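Local atomic coordinates of probable porin (Pseudomonas aeruginosa, PDB entry 4FSO), a protein that probably acts as an outer-membrane porin, a beta-barrel channel of the OprD family through which small solutes would cross the membrane. Residues A[47-52]-A[136-141]; A[64-69]-A[107-112]; A[374-379]-A[393-398]. All coordinates share one frame; numbering follows the deposited sequence.

How the interactions relate
Interactions 2 and 3 each join two neighbouring antiparallel strands of the barrel wall, whereas interaction 1 rests a loop against the inner side of that wall. Its chemistry is apolar, carried by Ile49 and Leu137, while the other two are held by backbone hydrogen bonds. Interaction 2 adds a cross-strand salt bridge; in interaction 3 acids of their own strand and of strand 350-363 hold the arginines. Interactions 1 and 2 meet because strands 41-53 and 62-72 are neighbours: probable hydrogen bonds run from Leu50 N to Ala69 O (2.7 Å) and from Thr67 N to Leu52 O (2.9 Å). Interaction 3 is centred about 34 Å from interaction 2. All three are partly buried.

Interaction 1 (A[47-52]-A[136-141]); sequences GFILDL and LLPTLF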
ATOM      1  N   GLY A  47      -5.113 -13.209  14.307  1.00 52.60           N
ATOM      2  CA  GLY A  47      -3.705 -13.056  14.010  1.00 50.07           C
ATOM      3  C   GLY A  47      -2.930 -12.344  15.093  1.00 47.81           C
ATOM      4  O   GLY A  47      -3.493 -11.576  15.883  1.00 41.99           O
ATOM      5  N   PHE A  48      -1.626 -12.607  15.119  1.00 47.74           N
ATOM      6  CA  PHE A  48      -0.730 -11.950  16.057  1.00 45.54           C
ATOM      7  C   PHE A  48       0.522 -11.449  15.369  1.00 43.22           C
ATOM      8  O   PHE A  48       1.252 -12.213  14.729  1.00 50.96           O
ATOM      9  CB  PHE A  48      -0.395 -12.897  17.204  1.00 52.49           C
ATOM     10  CG  PHE A  48      -1.592 -13.279  17.998  1.00 61.05           C
ATOM     11  CD1 PHE A  48      -2.081 -12.435  18.983  1.00 60.64           C
ATOM     12  CD2 PHE A  48      -2.276 -14.450  17.717  1.00 70.28           C
ATOM     13  CE1 PHE A  48      -3.216 -12.772  19.698  1.00 71.76           C
ATOM     14  CE2 PHE A  48      -3.411 -14.797  18.429  1.00 73.07           C
ATOM     15  CZ  PHE A  48      -3.881 -13.955  19.424  1.00 74.05           C
ATOM     16  N   ILE A  49       0.759 -10.153  15.469  1.00 34.26           N
ATOM     17  CA  ILE A  49       1.946  -9.606  14.844  1.00 49.30           C
ATOM     18  C   ILE A  49       2.889  -9.076  15.884  1.00 53.54           C
ATOM     19  O   ILE A  49       2.553  -8.161  16.632  1.00 48.89           O
ATOM     20  CB  ILE A  49       1.655  -8.449  13.898  1.00 55.14           C
ATOM     21  CG1 ILE A  49       0.271  -8.589  13.253  1.00 46.47           C
ATOM     22  CG2 ILE A  49       2.796  -8.342  12.886  1.00 48.60           C
ATOM     23  CD1 ILE A  49       0.248  -9.475  12.037  1.00 54.45           C
ATOM     24  N   LEU A  50       4.079  -9.652  15.912  1.00 49.42           N
ATOM     25  CA  LEU A  50       5.105  -9.225  16.836  1.00 47.74           C
ATOM     26  C   LEU A  50       6.121  -8.389  16.071  1.00 38.94           C
ATOM     27  O   LEU A  50       6.669  -8.816  15.067  1.00 54.85           O
ATOM     28  CB  LEU A  50       5.748 -10.457  17.468  1.00 65.31           C
ATOM     29  CG  LEU A  50       6.624 -10.252  18.689  1.00 67.69           C
ATOM     30  CD1 LEU A  50       8.034  -9.976  18.229  1.00 59.52           C
ATOM     31  CD2 LEU A  50       6.065  -9.097  19.500  1.00 77.72           C
ATOM     32  N   ASP A  51       6.349  -7.179  16.541  1.00 39.10           N
ATOM     33  CA  ASP A  51       7.259  -6.264  15.879  1.00 39.81           C
ATOM     34  C   ASP A  51       8.177  -5.637  16.909  1.00 40.55           C
ATOM     35  O   ASP A  51       7.732  -4.864  17.763  1.00 44.53           O
ATOM     36  CB  ASP A  51       6.488  -5.153  15.177  1.00 48.53           C
ATOM     37  CG  ASP A  51       7.365  -3.943  14.881  1.00 73.80           C
ATOM     38  OD1 ASP A  51       8.012  -3.957  13.811  1.00 79.09           O
ATOM     39  OD2 ASP A  51       7.426  -2.998  15.723  1.00 78.47           O
ATOM     40  N   LEU A  52       9.456  -5.968  16.836  1.00 42.61           N
ATOM     41  CA  LEU A  52      10.411  -5.458  17.807  1.00 36.88           C
ATOM     42  C   LEU A  52      11.507  -4.770  17.082  1.00 36.15           C
ATOM     43  O   LEU A  52      12.189  -5.375  16.245  1.00 36.95           O
ATOM     44  CB  LEU A  52      11.051  -6.595  18.570  1.00 44.14           C
ATOM     45  CG  LEU A  52      10.433  -7.157  19.840  1.00 44.82           C
ATOM     46  CD1 LEU A  52       8.930  -7.001  19.878  1.00 42.19           C
ATOM     47  CD2 LEU A  52      10.851  -8.611  19.931  1.00 32.64           C
ATOM     48  N   LEU A 136      -4.526 -11.189   6.810  1.00102.00           N
ATOM     49  CA  LEU A 136      -4.338 -11.410   8.251  1.00 88.95           C
ATOM     50  C   LEU A 136      -2.940 -11.017   8.749  1.00 75.16           C
ATOM     51  O   LEU A 136      -2.785 -10.297   9.747  1.00 57.35           O
ATOM     52  CB  LEU A 136      -4.635 -12.870   8.622  1.00 70.75           C
ATOM     53  CG  LEU A 136      -4.446 -13.180  10.105  1.00 58.82           C
ATOM     54  CD1 LEU A 136      -5.463 -12.425  10.944  1.00 51.20           C
ATOM     55  CD2 LEU A 136      -4.519 -14.671  10.371  1.00 68.36           C
ATOM     56  N   LEU A 137      -1.929 -11.510   8.047  1.00 69.81           N
ATOM     57  CA  LEU A 137      -0.547 -11.241   8.394  1.00 59.59           C
ATOM     58  C   LEU A 137       0.104 -10.649   7.148  1.00 59.06           C
ATOM     59  O   LEU A 137      -0.093 -11.158   6.040  1.00 62.70           O
ATOM     60  CB  LEU A 137       0.151 -12.535   8.832  1.00 56.29           C
ATOM     61  CG  LEU A 137      -0.595 -13.450   9.828  1.00 52.85           C
ATOM     62  CD1 LEU A 137       0.218 -14.698  10.159  1.00 56.34           C
ATOM     63  CD2 LEU A 137      -1.009 -12.716  11.109  1.00 39.57           C
ATOM     64  N   PRO A 138       0.855  -9.550   7.316  1.00 53.37           N
ATOM     65  CA  PRO A 138       1.450  -8.865   6.160  1.00 54.99           C
ATOM     66  C   PRO A 138       2.412  -9.752   5.362  1.00 64.58           C
ATOM     67  O   PRO A 138       2.775 -10.846   5.792  1.00 75.20           O
ATOM     68  CB  PRO A 138       2.202  -7.680   6.788  1.00 51.93           C
ATOM     69  CG  PRO A 138       2.371  -8.036   8.236  1.00 51.21           C
ATOM     70  CD  PRO A 138       1.195  -8.898   8.595  1.00 53.60           C
ATOM     71  N   THR A 139       2.798  -9.287   4.182  1.00 64.45           N
ATOM     72  CA  THR A 139       3.802  -9.981   3.398  1.00 56.56           C
ATOM     73  C   THR A 139       5.140  -9.713   4.053  1.00 55.07           C
ATOM     74  O   THR A 139       5.297  -8.744   4.787  1.00 63.42           O
ATOM     75  CB  THR A 139       3.860  -9.449   1.966  1.00 59.30           C
ATOM     76  OG1 THR A 139       2.564  -8.965   1.582  1.00 72.13           O
ATOM     77  CG2 THR A 139       4.313 -10.547   1.021  1.00 51.46           C
ATOM     78  N   LEU A 140       6.113 -10.558   3.778  1.00 44.62           N
ATOM     79  CA  LEU A 140       7.392 -10.421   4.423  1.00 47.54           C
ATOM     80  C   LEU A 140       8.468 -10.483   3.362  1.00 44.67           C
ATOM     81  O   LEU A 140       8.626 -11.511   2.718  1.00 50.94           O
ATOM     82  CB  LEU A 140       7.579 -11.568   5.414  1.00 53.99           C
ATOM     83  CG  LEU A 140       8.633 -11.294   6.482  1.00 60.80           C
ATOM     84  CD1 LEU A 140       8.157 -10.162   7.363  1.00 65.32           C
ATOM     85  CD2 LEU A 140       8.913 -12.521   7.308  1.00 59.97           C
ATOM     86  N   PHE A 141       9.209  -9.402   3.166  1.00 38.85           N
ATOM     87  CA  PHE A 141      10.279  -9.453   2.174  1.00 42.31           C
ATOM     88  C   PHE A 141      11.617  -9.626   2.835  1.00 46.76           C
ATOM     89  O   PHE A 141      11.771  -9.359   4.025  1.00 53.82           O
ATOM     90  CB  PHE A 141      10.245  -8.241   1.246  1.00 36.32           C
ATOM     91  CG  PHE A 141       9.012  -8.191   0.402  1.00 29.09           C
ATOM     92  CD1 PHE A 141       9.021  -8.687  -0.889  1.00 32.12           C
ATOM     93  CD2 PHE A 141       7.822  -7.694   0.919  1.00 24.23           C
ATOM     94  CE1 PHE A 141       7.870  -8.664  -1.671  1.00 36.16           C
ATOM     95  CE2 PHE A 141       6.663  -7.656   0.138  1.00 34.06           C
ATOM     96  CZ  PHE A 141       6.686  -8.145  -1.157  1.00 27.79           C
TER
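Ile49 meets Leu137 and Pro138 through a single methyl group, CD1, which lies 3.6 Å from Leu137 CD2. The two side chains do not meet end-on: they slide past each other in opposite directions, so that one branch of the leucine lies alongside the end of the isoleucine. Pro138 is approached differently. The CD corner of its ring and the isoleucine methyl point toward each other, with Ile49 CD1 3.6 Å from Pro138 CD. Ile49 leaves its strand toward the loop, and its CG1 branch, on the backbone-N side, carries CD1 to the leucine and the proline. Leu136 O also comes to 3.9 Å from Ile49 CD1.

Two residues earlier, on the same face of the strand, Gly47 presents bare backbone. Leu136 extends with CG trans to its own N (chi1 179°), and its CD1 comes to 3.5 Å from Gly47 N; Leu137 CD2 touches the same glycine at CA, 4.0 Å away. Leu137 CD2 therefore bridges Gly47 and Ile49, while Phe48 between them turns to the other face, near a bound detergent molecule. The contact is held by apolar packing.

Around it, strand 41-53 is hydrogen-bonded to strand 13-26 along one edge and strand 62-72 along the other. The loop side chains spread over both neighbours, Leu136 on Val21 and Leu137 and Pro138 on Met70. Beyond Pro138 the chain enters strand 140-142, where Leu140 and Phe141 pack against strands 121-126 and 154-165, consistent with a loop folded into the barrel interior.

Interaction 2 (A[64-69]-A[107-112]); sequences GVDTLA and AGKMRF
Lys109 and Asp66 form a salt bridge, with Lys109 NZ 2.7 Å from Asp66 OD1. The ammonium meets the carboxylate on its syn side, 23° out of its plane, and the two side chains cross at about a right angle. Lys109 NZ has a further grip, a hydrogen bond to Ser54 O, and Tyr56 offers a cation-pi contact; Asp66 OD2 looks to Arg118 in a long, weak ion pair. These partners would stabilise the charges on a buried face.

The bridge runs diagonally across the ladder, for Asp66 is paired with Ala107 and Lys109 with Gly64. Both are hydrogen-bonded pairs. Ala107 N to Asp66 O is 2.6 Å and Asp66 N to Ala107 O is 2.8 Å. Gly64 N to Lys109 O and Lys109 N to Gly64 O are longer, both 3.2 Å.

Packing follows from the lysine path. CG lies between backbone N and carbonyl carbon (chi1 53°), which lays it over the Gly64 backbone, 3.5 Å from Gly64 O; beyond CG the chain is extended and carries the amine past Gly64, which has no side chain in its way, to Asp66. On the other face Val65 rests CG2 3.4 Å from Ala107 O, beside the bare Gly108.

The N-to-C directions of the two segments are 148° apart, a twisted antiparallel ladder. Alternation of Asp66 and Lys109 on one face with Val65 on the other, where Met110 farther along touches a bound detergent molecule, is typical of a porin barrel wall, with charges probably directed to the interior and apolar groups outward.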
ATOM      1  N   GLY A  64      21.918  -2.764  16.143  1.00 26.33           N
ATOM      2  CA  GLY A  64      20.671  -3.122  16.773  1.00 28.23           C
ATOM      3  C   GLY A  64      20.000  -4.218  15.981  1.00 34.30           C
ATOM      4  O   GLY A  64      20.564  -4.736  14.999  1.00 29.32           O
ATOM      5  N   VAL A  65      18.788  -4.568  16.401  1.00 25.15           N
ATOM      6  CA  VAL A  65      18.105  -5.687  15.782  1.00 30.70           C
ATOM      7  C   VAL A  65      16.603  -5.490  15.686  1.00 26.85           C
ATOM      8  O   VAL A  65      15.972  -4.854  16.537  1.00 34.02           O
ATOM      9  CB  VAL A  65      18.464  -7.047  16.458  1.00 45.45           C
ATOM     10  CG1 VAL A  65      17.986  -7.103  17.928  1.00 39.14           C
ATOM     11  CG2 VAL A  65      17.917  -8.217  15.632  1.00 32.92           C
ATOM     12  N   ASP A  66      16.055  -6.031  14.609  1.00 29.28           N
ATOM     13  CA  ASP A  66      14.643  -5.945  14.291  1.00 29.74           C
ATOM     14  C   ASP A  66      14.126  -7.336  14.045  1.00 39.25           C
ATOM     15  O   ASP A  66      14.780  -8.166  13.409  1.00 46.92           O
ATOM     16  CB  ASP A  66      14.433  -5.094  13.049  1.00 34.62           C
ATOM     17  CG  ASP A  66      14.515  -3.624  13.349  1.00 45.35           C
ATOM     18  OD1 ASP A  66      14.833  -3.275  14.509  1.00 55.14           O
ATOM     19  OD2 ASP A  66      14.257  -2.821  12.432  1.00 54.35           O
ATOM     20  N   THR A  67      12.944  -7.600  14.566  1.00 37.01           N
ATOM     21  CA  THR A  67      12.445  -8.949  14.547  1.00 39.64           C
ATOM     22  C   THR A  67      10.964  -8.940  14.311  1.00 41.62           C
ATOM     23  O   THR A  67      10.213  -8.195  14.958  1.00 39.29           O
ATOM     24  CB  THR A  67      12.712  -9.614  15.871  1.00 53.30           C
ATOM     25  OG1 THR A  67      12.555  -8.632  16.897  1.00 56.54           O
ATOM     26  CG2 THR A  67      14.136 -10.140  15.917  1.00 62.72           C
ATOM     27  N   LEU A  68      10.545  -9.771  13.370  1.00 35.20           N
ATOM     28  CA  LEU A  68       9.132  -9.952  13.129  1.00 33.06           C
ATOM     29  C   LEU A  68       8.709 -11.386  13.378  1.00 34.15           C
ATOM     30  O   LEU A  68       9.388 -12.338  12.984  1.00 36.96           O
ATOM     31  CB  LEU A  68       8.782  -9.519  11.718  1.00 45.58           C
ATOM     32  CG  LEU A  68       8.909  -8.014  11.569  1.00 51.05           C
ATOM     33  CD1 LEU A  68       9.743  -7.687  10.331  1.00 60.32           C
ATOM     34  CD2 LEU A  68       7.521  -7.374  11.521  1.00 50.02           C
ATOM     35  N   ALA A  69       7.587 -11.533  14.058  1.00 33.82           N
ATOM     36  CA  ALA A  69       7.038 -12.846  14.306  1.00 45.35           C
ATOM     37  C   ALA A  69       5.550 -12.747  14.064  1.00 47.31           C
ATOM     38  O   ALA A  69       4.910 -11.791  14.524  1.00 42.34           O
ATOM     39  CB  ALA A  69       7.316 -13.271  15.731  1.00 48.30           C
ATOM     40  N   ALA A 107      16.102  -8.961  11.281  1.00 26.30           N
ATOM     41  CA  ALA A 107      16.983  -8.106  10.508  1.00 26.22           C
ATOM     42  C   ALA A 107      17.984  -7.421  11.411  1.00 38.27           C
ATOM     43  O   ALA A 107      17.637  -6.979  12.504  1.00 35.36           O
ATOM     44  CB  ALA A 107      16.208  -7.067   9.720  1.00 19.60           C
ATOM     45  N   GLY A 108      19.231  -7.337  10.941  1.00 33.36           N
ATOM     46  CA  GLY A 108      20.249  -6.551  11.603  1.00 27.04           C
ATOM     47  C   GLY A 108      20.288  -5.149  11.012  1.00 31.18           C
ATOM     48  O   GLY A 108      20.033  -4.965   9.826  1.00 34.03           O
ATOM     49  N   LYS A 109      20.604  -4.160  11.841  1.00 25.09           N
ATOM     50  CA  LYS A 109      20.725  -2.794  11.371  1.00 23.76           C
ATOM     51  C   LYS A 109      21.996  -2.134  11.888  1.00 33.64           C
ATOM     52  O   LYS A 109      22.450  -2.443  12.985  1.00 47.46           O
ATOM     53  CB  LYS A 109      19.494  -1.968  11.767  1.00 28.09           C
ATOM     54  CG  LYS A 109      19.160  -2.003  13.236  1.00 26.72           C
ATOM     55  CD  LYS A 109      17.795  -1.402  13.538  1.00 21.85           C
ATOM     56  CE  LYS A 109      17.611  -1.224  15.057  1.00 35.31           C
ATOM     57  NZ  LYS A 109      16.186  -1.091  15.482  1.00 43.63           N
ATOM     58  N   MET A 110      22.583  -1.254  11.073  1.00 30.52           N
ATOM     59  CA  MET A 110      23.633  -0.352  11.539  1.00 32.79           C
ATOM     60  C   MET A 110      23.221   1.079  11.288  1.00 40.57           C
ATOM     61  O   MET A 110      22.328   1.352  10.485  1.00 48.51           O
ATOM     62  CB  MET A 110      24.947  -0.572  10.817  1.00 26.39           C
ATOM     63  CG  MET A 110      25.420  -1.983  10.756  1.00 50.33           C
ATOM     64  SD  MET A 110      26.384  -2.098   9.245  1.00 72.54           S
ATOM     65  CE  MET A 110      27.170  -0.504   9.324  1.00 50.85           C
ATOM     66  N   ARG A 111      23.913   1.993  11.948  1.00 40.67           N
ATOM     67  CA  ARG A 111      23.617   3.405  11.832  1.00 31.20           C
ATOM     68  C   ARG A 111      24.893   4.200  12.105  1.00 41.25           C
ATOM     69  O   ARG A 111      25.675   3.870  12.998  1.00 54.44           O
ATOM     70  CB  ARG A 111      22.492   3.762  12.806  1.00 30.42           C
ATOM     71  CG  ARG A 111      22.215   5.227  13.041  1.00 42.26           C
ATOM     72  CD  ARG A 111      22.012   5.467  14.543  1.00 51.96           C
ATOM     73  NE  ARG A 111      23.248   5.289  15.312  1.00 58.92           N
ATOM     74  CZ  ARG A 111      23.344   5.438  16.634  1.00 65.15           C
ATOM     75  NH1 ARG A 111      22.268   5.752  17.347  1.00 50.01           N
ATOM     76  NH2 ARG A 111      24.513   5.255  17.251  1.00 75.16           N
ATOM     77  N   PHE A 112      25.120   5.210  11.280  1.00 44.13           N
ATOM     78  CA  PHE A 112      26.120   6.226  11.534  1.00 36.89           C
ATOM     79  C   PHE A 112      25.572   7.535  10.999  1.00 47.28           C
ATOM     80  O   PHE A 112      24.950   7.562   9.931  1.00 56.74           O
ATOM     81  CB  PHE A 112      27.438   5.914  10.839  1.00 43.87           C
ATOM     82  CG  PHE A 112      28.431   7.031  10.945  1.00 65.06           C
ATOM     83  CD1 PHE A 112      28.519   7.997   9.959  1.00 74.40           C
ATOM     84  CD2 PHE A 112      29.250   7.140  12.052  1.00 74.00           C
ATOM     85  CE1 PHE A 112      29.413   9.047  10.068  1.00 76.61           C
ATOM     86  CE2 PHE A 112      30.154   8.185  12.163  1.00 77.25           C
ATOM     87  CZ  PHE A 112      30.233   9.140  11.168  1.00 76.33           C
TER

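Interaction 3 (A[374-379]-A[393-398]); sequences LRLRNA and DEVRLI
Strands 374-379 and 393-398 run almost exactly antiparallel, at 172°, and are laced by three hydrogen-bonded pairs, Arg375 with Ile398, Arg377 with Arg396 (Arg377 N to Arg396 O 2.7 Å) and Ala379 with Glu394.

Arg377 and Arg396 lie side by side and point the same way, their guanidinium planes 69° apart. A bend at chi3 of Arg377 (66°) brings its head beside that of Arg396, whose chain stays extended from CG to NE. The two NH1 groups are modelled very close, a spacing doubtful at this resolution. Acidic partners hold these heads: Arg396 NE is 2.9 Å from Glu394 OE2 in a salt bridge along its own strand, and Glu359 on strand 350-363 takes both Arg377 and Arg375. Along its own strand, Arg377 CD sits over the rim of one face of the Arg375 guanidinium, 3.3 Å above its plane. Across the strands, Ile398 CD1 packs obliquely on the aliphatic part of Arg377, 4.0 Å from its CD.

The opposite face is largely apolar. Leu376 and Leu397 lie side by side, pointing the same way, with Leu376 CD1 3.4 Å from Leu397 CD2, and Leu376 CD1 also reaches Val395 CG1 at 3.9 Å. Bound detergent lies near Asn378 on this side.

Such two-sidedness belongs to the transmembrane strands of an outer-membrane barrel. The arginine row, with Arg135 near Arg396, is consistent with the basic ladder that lines the channel in OprD-family porins.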
ATOM      1  N   LEU A 374     -12.442  -1.075  16.056  1.00 43.85           N
ATOM      2  CA  LEU A 374     -13.474  -1.776  15.306  1.00 47.32           C
ATOM      3  C   LEU A 374     -13.591  -1.140  13.950  1.00 54.62           C
ATOM      4  O   LEU A 374     -13.802   0.070  13.820  1.00 51.94           O
ATOM      5  CB  LEU A 374     -14.814  -1.691  16.009  1.00 47.18           C
ATOM      6  CG  LEU A 374     -14.732  -2.318  17.389  1.00 67.66           C
ATOM      7  CD1 LEU A 374     -16.103  -2.348  18.032  1.00 71.19           C
ATOM      8  CD2 LEU A 374     -14.135  -3.719  17.270  1.00 77.59           C
ATOM      9  N   ARG A 375     -13.455  -1.961  12.926  1.00 52.02           N
ATOM     10  CA  ARG A 375     -13.449  -1.425  11.591  1.00 48.04           C
ATOM     11  C   ARG A 375     -14.351  -2.212  10.663  1.00 37.04           C
ATOM     12  O   ARG A 375     -14.239  -3.440  10.557  1.00 37.17           O
ATOM     13  CB  ARG A 375     -12.027  -1.433  11.057  1.00 52.76           C
ATOM     14  CG  ARG A 375     -11.726  -0.304  10.113  1.00 44.99           C
ATOM     15  CD  ARG A 375     -10.485  -0.624   9.335  1.00 43.28           C
ATOM     16  NE  ARG A 375     -10.277   0.329   8.254  1.00 48.28           N
ATOM     17  CZ  ARG A 375      -9.441   0.135   7.247  1.00 42.71           C
ATOM     18  NH1 ARG A 375      -8.741  -0.989   7.170  1.00 50.08           N
ATOM     19  NH2 ARG A 375      -9.308   1.062   6.318  1.00 39.20           N
ATOM     20  N   LEU A 376     -15.233  -1.495   9.979  1.00 22.91           N
ATOM     21  CA  LEU A 376     -16.123  -2.117   9.015  1.00 37.86           C
ATOM     22  C   LEU A 376     -15.851  -1.647   7.594  1.00 39.20           C
ATOM     23  O   LEU A 376     -15.931  -0.458   7.320  1.00 46.19           O
ATOM     24  CB  LEU A 376     -17.567  -1.812   9.387  1.00 50.07           C
ATOM     25  CG  LEU A 376     -18.607  -2.298   8.394  1.00 49.14           C
ATOM     26  CD1 LEU A 376     -18.352  -3.741   8.085  1.00 44.14           C
ATOM     27  CD2 LEU A 376     -20.002  -2.111   8.963  1.00 48.61           C
ATOM     28  N   ARG A 377     -15.551  -2.581   6.689  1.00 33.15           N
ATOM     29  CA  ARG A 377     -15.235  -2.230   5.291  1.00 35.23           C
ATOM     30  C   ARG A 377     -16.114  -2.918   4.231  1.00 34.55           C
ATOM     31  O   ARG A 377     -16.055  -4.135   4.044  1.00 24.84           O
ATOM     32  CB  ARG A 377     -13.767  -2.521   4.976  1.00 41.02           C
ATOM     33  CG  ARG A 377     -12.811  -1.931   5.974  1.00 55.14           C
ATOM     34  CD  ARG A 377     -11.395  -2.176   5.534  1.00 60.52           C
ATOM     35  NE  ARG A 377     -11.087  -1.451   4.304  1.00 57.79           N
ATOM     36  CZ  ARG A 377     -10.222  -1.873   3.390  1.00 39.95           C
ATOM     37  NH1 ARG A 377      -9.590  -3.026   3.565  1.00 36.20           N
ATOM     38  NH2 ARG A 377     -10.002  -1.150   2.300  1.00 24.91           N
ATOM     39  N   ASN A 378     -16.899  -2.125   3.513  1.00 24.16           N
ATOM     40  CA  ASN A 378     -17.849  -2.675   2.561  1.00 27.68           C
ATOM     41  C   ASN A 378     -17.528  -2.301   1.123  1.00 25.00           C
ATOM     42  O   ASN A 378     -17.360  -1.133   0.786  1.00 30.37           O
ATOM     43  CB  ASN A 378     -19.271  -2.219   2.937  1.00 34.43           C
ATOM     44  CG  ASN A 378     -20.331  -2.740   1.985  1.00 37.86           C
ATOM     45  OD1 ASN A 378     -20.589  -3.945   1.919  1.00 36.53           O
ATOM     46  ND2 ASN A 378     -20.957  -1.828   1.244  1.00 51.21           N
ATOM     47  N   ALA A 379     -17.468  -3.294   0.258  1.00 29.15           N
ATOM     48  CA  ALA A 379     -17.214  -2.997  -1.148  1.00 35.48           C
ATOM     49  C   ALA A 379     -18.266  -3.581  -2.076  1.00 29.62           C
ATOM     50  O   ALA A 379     -18.688  -4.728  -1.932  1.00 41.64           O
ATOM     51  CB  ALA A 379     -15.790  -3.461  -1.576  1.00 33.56           C
ATOM     52  N   ASP A 393     -19.748  -8.366  -3.844  1.00 25.30           N
ATOM     53  CA  ASP A 393     -19.981  -7.585  -2.641  1.00 25.31           C
ATOM     54  C   ASP A 393     -19.075  -8.151  -1.572  1.00 30.78           C
ATOM     55  O   ASP A 393     -18.974  -9.365  -1.409  1.00 34.98           O
ATOM     56  CB  ASP A 393     -21.431  -7.663  -2.205  1.00 45.57           C
ATOM     57  CG  ASP A 393     -22.299  -6.642  -2.895  1.00 65.62           C
ATOM     58  OD1 ASP A 393     -22.472  -6.749  -4.128  1.00 61.47           O
ATOM     59  OD2 ASP A 393     -22.817  -5.738  -2.199  1.00 86.26           O
ATOM     60  N   GLU A 394     -18.398  -7.270  -0.856  1.00 30.08           N
ATOM     61  CA  GLU A 394     -17.466  -7.709   0.164  1.00 26.80           C
ATOM     62  C   GLU A 394     -17.679  -6.941   1.470  1.00 32.79           C
ATOM     63  O   GLU A 394     -17.922  -5.725   1.464  1.00 32.18           O
ATOM     64  CB  GLU A 394     -16.031  -7.582  -0.340  1.00 31.69           C
ATOM     65  CG  GLU A 394     -14.982  -7.933   0.671  1.00 45.12           C
ATOM     66  CD  GLU A 394     -13.584  -7.823   0.105  1.00 54.78           C
ATOM     67  OE1 GLU A 394     -13.320  -8.512  -0.900  1.00 60.55           O
ATOM     68  OE2 GLU A 394     -12.759  -7.050   0.657  1.00 49.58           O
ATOM     69  N   VAL A 395     -17.630  -7.684   2.575  1.00 33.60           N
ATOM     70  CA  VAL A 395     -17.671  -7.116   3.917  1.00 42.93           C
ATOM     71  C   VAL A 395     -16.463  -7.604   4.710  1.00 35.34           C
ATOM     72  O   VAL A 395     -16.284  -8.812   4.894  1.00 37.90           O
ATOM     73  CB  VAL A 395     -18.959  -7.513   4.706  1.00 38.11           C
ATOM     74  CG1 VAL A 395     -18.813  -7.143   6.174  1.00 26.77           C
ATOM     75  CG2 VAL A 395     -20.191  -6.840   4.140  1.00 21.41           C
ATOM     76  N   ARG A 396     -15.635  -6.664   5.163  1.00 26.58           N
ATOM     77  CA  ARG A 396     -14.561  -6.979   6.111  1.00 34.66           C
ATOM     78  C   ARG A 396     -14.876  -6.353   7.458  1.00 38.24           C
ATOM     79  O   ARG A 396     -15.084  -5.138   7.552  1.00 43.68           O
ATOM     80  CB  ARG A 396     -13.198  -6.464   5.630  1.00 27.04           C
ATOM     81  CG  ARG A 396     -12.688  -7.098   4.343  1.00 43.88           C
ATOM     82  CD  ARG A 396     -11.258  -6.655   4.045  1.00 52.37           C
ATOM     83  NE  ARG A 396     -10.774  -7.170   2.772  1.00 54.84           N
ATOM     84  CZ  ARG A 396      -9.716  -6.684   2.131  1.00 66.22           C
ATOM     85  NH1 ARG A 396      -9.037  -5.664   2.640  1.00 72.06           N
ATOM     86  NH2 ARG A 396      -9.335  -7.208   0.975  1.00 63.27           N
ATOM     87  N   LEU A 397     -14.925  -7.188   8.490  1.00 36.30           N
ATOM     88  CA  LEU A 397     -15.038  -6.720   9.865  1.00 37.69           C
ATOM     89  C   LEU A 397     -13.692  -6.901  10.534  1.00 34.64           C
ATOM     90  O   LEU A 397     -13.163  -8.012  10.577  1.00 34.53           O
ATOM     91  CB  LEU A 397     -16.064  -7.552  10.612  1.00 53.79           C
ATOM     92  CG  LEU A 397     -17.493  -7.338  10.143  1.00 64.77           C
ATOM     93  CD1 LEU A 397     -18.399  -8.419  10.711  1.00 71.72           C
ATOM     94  CD2 LEU A 397     -17.935  -5.973  10.601  1.00 65.27           C
ATOM     95  N   ILE A 398     -13.114  -5.828  11.050  1.00 26.19           N
ATOM     96  CA  ILE A 398     -11.807  -5.995  11.675  1.00 31.92           C
ATOM     97  C   ILE A 398     -11.700  -5.440  13.094  1.00 27.04           C
ATOM     98  O   ILE A 398     -11.937  -4.250  13.341  1.00 28.66           O
ATOM     99  CB  ILE A 398     -10.662  -5.406  10.807  1.00 44.79           C
ATOM    100  CG1 ILE A 398     -10.774  -5.876   9.353  1.00 40.23           C
ATOM    101  CG2 ILE A 398      -9.303  -5.770  11.403  1.00 29.71           C
ATOM    102  CD1 ILE A 398     -11.453  -4.876   8.431  1.00 36.82           C
TER